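Local coordinates for protein leucine aminopeptidase (Legionella pneumophila, PDB 5GNE) that probably acts as a zinc-dependent aminopeptidase of peptidase family M28, removing residues from the amino terminus of peptides, at residues D146-A149 with Q150-R154; I209-E212 with L213-R217. All blocks are in the same frame, centred on the assembly; numbering follows the deposited sequence.

Interaction 1 (D146-A149 with Q150-R154)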
loop_
_atom_site.group_PDB
_atom_site.type_symbol
_atom_site.label_atom_id
_atom_site.label_comp_id
_atom_site.label_asym_id
_atom_site.label_seq_id
_atom_site.Cartn_x
_atom_site.Cartn_y
_atom_site.Cartn_z
ATOM N N ASP A 146 16.551 -9.802 1.350
ATOM C CA ASP A 146 17.858 -10.157 1.897
ATOM C C ASP A 146 18.695 -10.937 0.889
ATOM O O ASP A 146 19.880 -10.635 0.677
ATOM C CB ASP A 146 17.698 -10.977 3.180
ATOM C CG ASP A 146 16.925 -10.250 4.252
ATOM O OD1 ASP A 146 16.907 -8.998 4.235
ATOM O OD2 ASP A 146 16.326 -10.938 5.108
ATOM N N THR A 147 18.071 -11.938 0.272
ATOM C CA THR A 147 18.738 -12.757 -0.726
ATOM C C THR A 147 19.250 -11.891 -1.875
ATOM O O THR A 147 20.424 -11.976 -2.255
ATOM C CB THR A 147 17.815 -13.857 -1.280
ATOM O OG1 THR A 147 17.539 -14.825 -0.256
ATOM C CG2 THR A 147 18.485 -14.554 -2.467
ATOM N N LEU A 148 18.362 -11.074 -2.435
ATOM C CA LEU A 148 18.729 -10.181 -3.531
ATOM C C LEU A 148 19.915 -9.285 -3.182
ATOM O O LEU A 148 20.851 -9.138 -3.970
ATOM C CB LEU A 148 17.538 -9.295 -3.903
ATOM C CG LEU A 148 16.496 -9.869 -4.857
ATOM C CD1 LEU A 148 15.355 -8.879 -5.046
ATOM C CD2 LEU A 148 17.130 -10.217 -6.180
ATOM N N ALA A 149 19.899 -8.730 -1.974
ATOM C CA ALA A 149 20.983 -7.860 -1.532
ATOM C C ALA A 149 22.284 -8.636 -1.359
ATOM O O ALA A 149 23.359 -8.089 -1.584
ATOM C CB ALA A 149 20.611 -7.150 -0.241
ATOM N N GLN A 150 22.188 -9.909 -0.983
ATOM C CA GLN A 150 23.382 -10.743 -0.847
ATOM C C GLN A 150 23.883 -11.156 -2.220
ATOM O O GLN A 150 25.077 -11.112 -2.479
ATOM C CB GLN A 150 23.102 -12.003 -0.012
ATOM C CG GLN A 150 22.751 -11.763 1.461
ATOM C CD GLN A 150 22.591 -13.062 2.247
ATOM O OE1 GLN A 150 23.470 -13.924 2.217
ATOM N NE2 GLN A 150 21.463 -13.204 2.949
ATOM N N ASP A 151 22.959 -11.494 -3.113
ATOM C CA ASP A 151 23.300 -11.869 -4.481
ATOM C C ASP A 151 23.974 -10.773 -5.303
ATOM O O ASP A 151 24.802 -11.055 -6.157
ATOM C CB ASP A 151 22.037 -12.319 -5.222
ATOM C CG ASP A 151 21.549 -13.676 -4.777
ATOM O OD1 ASP A 151 22.159 -14.254 -3.850
ATOM O OD2 ASP A 151 20.540 -14.151 -5.338
ATOM N N TYR A 152 23.636 -9.522 -5.052
ATOM C CA TYR A 152 24.284 -8.435 -5.781
ATOM C C TYR A 152 25.332 -7.708 -4.932
ATOM O O TYR A 152 25.761 -6.606 -5.278
ATOM C CB TYR A 152 23.229 -7.449 -6.326
ATOM C CG TYR A 152 22.329 -8.040 -7.411
ATOM C CD1 TYR A 152 21.183 -8.767 -7.091
ATOM C CD2 TYR A 152 22.648 -7.891 -8.754
ATOM C CE1 TYR A 152 20.372 -9.310 -8.087
ATOM C CE2 TYR A 152 21.854 -8.435 -9.750
ATOM C CZ TYR A 152 20.718 -9.141 -9.417
ATOM O OH TYR A 152 19.935 -9.669 -10.423
ATOM N N GLY A 153 25.744 -8.348 -3.837
ATOM C CA GLY A 153 26.769 -7.840 -2.936
ATOM C C GLY A 153 26.558 -6.396 -2.529
ATOM O O GLY A 153 27.477 -5.573 -2.567
ATOM N N ARG A 154 25.336 -6.100 -2.110
ATOM C CA ARG A 154 24.987 -4.774 -1.645
ATOM C C ARG A 154 24.863 -4.769 -0.105
ATOM O O ARG A 154 23.944 -5.365 0.459
ATOM C CB ARG A 154 23.686 -4.362 -2.346
ATOM C CG ARG A 154 23.375 -2.903 -2.367
ATOM C CD ARG A 154 24.234 -2.100 -3.313
ATOM N NE ARG A 154 23.962 -0.690 -3.056
ATOM C CZ ARG A 154 23.124 0.067 -3.758
ATOM N NH1 ARG A 154 22.486 -0.425 -4.817
ATOM N NH2 ARG A 154 22.952 1.331 -3.410
#
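Leu148 and Tyr152, one helical turn apart, leave the same helix face on a common heading, with CD2 of Leu148 3.9 Å from CE1 of Tyr152. The ring of Tyr152 stands with its edge to the backbone: Leu148 O lies in the ring plane, 3.2 Å from CD1 of Tyr152. That carbonyl also accepts the backbone N-H of Tyr152, N to O 3.0 Å, so ring edge and amide of one residue converge on one oxygen. The tight part is buried Ala149 with Leu148, both against Phe220 of helix 202-221; exposed Tyr152 borders it, touching Arg217 and Ser221. The helix ends here in a Schellman motif. Gly153, with positive phi, is the C-prime residue; Arg154 N reaches back to Ala149 O (2.9 Å, N-H...O 163°), and Gly153 N bonds to Gln150 O at 3.2 Å. On the looser flank, Gln150 and Asp151 are exposed. The methyl CG2 of Thr147, anti to its own backbone N, sits beside the carboxylate of Asp151, 3.6 Å from Asp151 OD2, while Thr147 OG1 turns back to Gln143 O. The extended side chain of Gln150 is laid over the preceding turn through its aliphatic part, CG being 3.2 Å from Asp146 O. Asp146 itself directs its carboxylate to Lys142 and Ser159, and Arg154 pairs with Asp156.

Interaction 2 (I209-E212 with L213-R217)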
loop_
_atom_site.group_PDB
_atom_site.type_symbol
_atom_site.label_atom_id
_atom_site.label_comp_id
_atom_site.label_asym_id
_atom_site.label_seq_id
_atom_site.Cartn_x
_atom_site.Cartn_y
_atom_site.Cartn_z
ATOM N N ILE A 209 2.752 -6.275 -4.618
ATOM C CA ILE A 209 3.972 -6.846 -4.063
ATOM C C ILE A 209 4.939 -7.264 -5.168
ATOM O O ILE A 209 6.128 -6.952 -5.121
ATOM C CB ILE A 209 3.678 -8.089 -3.204
ATOM C CG1 ILE A 209 2.989 -7.690 -1.906
ATOM C CG2 ILE A 209 4.972 -8.851 -2.924
ATOM C CD1 ILE A 209 3.895 -6.932 -0.961
ATOM N N SER A 210 4.438 -7.979 -6.165
ATOM C CA SER A 210 5.332 -8.459 -7.214
ATOM C C SER A 210 6.001 -7.288 -7.936
ATOM O O SER A 210 7.188 -7.333 -8.268
ATOM C CB SER A 210 4.573 -9.359 -8.206
ATOM O OG SER A 210 3.730 -8.596 -9.058
ATOM N N VAL A 211 5.219 -6.259 -8.222
ATOM C CA VAL A 211 5.741 -5.105 -8.936
ATOM C C VAL A 211 6.891 -4.438 -8.198
ATOM O O VAL A 211 7.912 -4.105 -8.798
ATOM C CB VAL A 211 4.624 -4.096 -9.216
ATOM C CG1 VAL A 211 5.186 -2.727 -9.644
ATOM C CG2 VAL A 211 3.684 -4.687 -10.293
ATOM N N GLU A 212 6.751 -4.266 -6.893
ATOM C CA GLU A 212 7.795 -3.584 -6.137
ATOM C C GLU A 212 8.981 -4.494 -5.925
ATOM O O GLU A 212 10.118 -4.001 -5.818
ATOM C CB GLU A 212 7.259 -3.025 -4.805
ATOM C CG GLU A 212 6.940 -4.028 -3.722
ATOM C CD GLU A 212 6.595 -3.350 -2.389
ATOM O OE1 GLU A 212 6.926 -2.156 -2.191
ATOM O OE2 GLU A 212 5.949 -4.005 -1.549
ATOM N N LEU A 213 8.744 -5.802 -5.857
ATOM C CA LEU A 213 9.863 -6.742 -5.740
ATOM C C LEU A 213 10.729 -6.678 -6.981
ATOM O O LEU A 213 11.950 -6.602 -6.874
ATOM C CB LEU A 213 9.380 -8.171 -5.520
ATOM C CG LEU A 213 9.479 -8.589 -4.052
ATOM C CD1 LEU A 213 8.869 -9.952 -3.851
ATOM C CD2 LEU A 213 10.937 -8.572 -3.556
ATOM N N GLU A 214 10.103 -6.634 -8.154
ATOM C CA GLU A 214 10.856 -6.435 -9.396
ATOM C C GLU A 214 11.584 -5.078 -9.437
ATOM O O GLU A 214 12.721 -4.973 -9.931
ATOM C CB GLU A 214 9.944 -6.591 -10.617
ATOM C CG GLU A 214 10.659 -6.494 -11.972
ATOM C CD GLU A 214 11.841 -7.458 -12.141
ATOM O OE1 GLU A 214 11.953 -8.441 -11.372
ATOM O OE2 GLU A 214 12.656 -7.240 -13.066
ATOM N N MET A 215 10.912 -4.034 -8.976
ATOM C CA MET A 215 11.549 -2.718 -8.880
ATOM C C MET A 215 12.831 -2.793 -8.054
ATOM O O MET A 215 13.899 -2.339 -8.491
ATOM C CB MET A 215 10.588 -1.724 -8.271
ATOM C CG MET A 215 9.548 -1.232 -9.275
ATOM S SD MET A 215 8.223 -0.444 -8.356
ATOM C CE MET A 215 9.145 0.933 -7.673
ATOM N N ALA A 216 12.738 -3.447 -6.899
ATOM C CA ALA A 216 13.902 -3.652 -6.027
ATOM C C ALA A 216 14.998 -4.417 -6.747
ATOM O O ALA A 216 16.174 -4.095 -6.632
ATOM C CB ALA A 216 13.509 -4.383 -4.740
ATOM N N ARG A 217 14.621 -5.436 -7.490
ATOM C CA ARG A 217 15.625 -6.255 -8.127
ATOM C C ARG A 217 16.303 -5.536 -9.288
ATOM O O ARG A 217 17.520 -5.611 -9.448
ATOM C CB ARG A 217 14.980 -7.527 -8.660
ATOM C CG ARG A 217 15.960 -8.506 -9.309
ATOM C CD ARG A 217 15.219 -9.581 -10.114
ATOM N NE ARG A 217 14.760 -9.026 -11.384
ATOM C CZ ARG A 217 15.572 -8.703 -12.390
ATOM N NH1 ARG A 217 16.876 -8.910 -12.281
ATOM N NH2 ARG A 217 15.079 -8.184 -13.509
#
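Val211 and Met215 meet at a slant: CG1 of Val211, placed anti to its backbone N (chi1 166°), lies 4.0 Å from SD of Met215. A chi1 of -78° sets CG of Met215 beside its backbone N, 3.3 Å from Val211 O. Ile209 and Leu213 are arranged differently, keeping to the same heading, with a looser methyl contact of 4.2 Å between Ile209 CG2 and Leu213 CD1. The polar pair Glu214 and Arg217 is set side-on. Arg217 NE hydrogen-bonds to Glu214 OE1 at 2.9 Å, and Arg217 NH2 forms a salt bridge to the syn lone pair of Glu214 OE2 at 2.6 Å. The two flat groups are not quite coplanar, NE meeting OE1 26° out of the carboxylate plane. Two bonds to two oxygens restrict rotation of both groups, and Asp110 N adds a second donor to Glu214 OE2. Beneath these side chains runs an unbroken ladder of i to i+4 backbone bonds, such as Ala216 N to Glu212 O at 2.9 Å. Ile188 of strand 185-191 touches Met215, while Thr362 of helix 355-373 touches Val211. Within the M28 peptidase domain, helix 202-221 links strand 185-191 to its parallel neighbour 230-235 in a beta-alpha-beta unit.

Interactions 1 and 2 lie on separate helices, 132-151 and 202-221, with centres about 14 Å apart, and they touch directly. Arg217 of interaction 2 makes the contact: its CG is 3.8 Å from Leu148 CD2, and its NH1 is 3.7 Å from Tyr152 OH, both as packing rather than bonding. The C-terminal end of the first helix therefore rests on the later part of the second. Their relation to the zinc site differs. Ile209, at the start of interaction 2, has its side chain about 6 Å from that of the zinc ligand His191 and about 10 Å from a bound zinc ion, whereas interaction 1 is a surface contact away from the metal site.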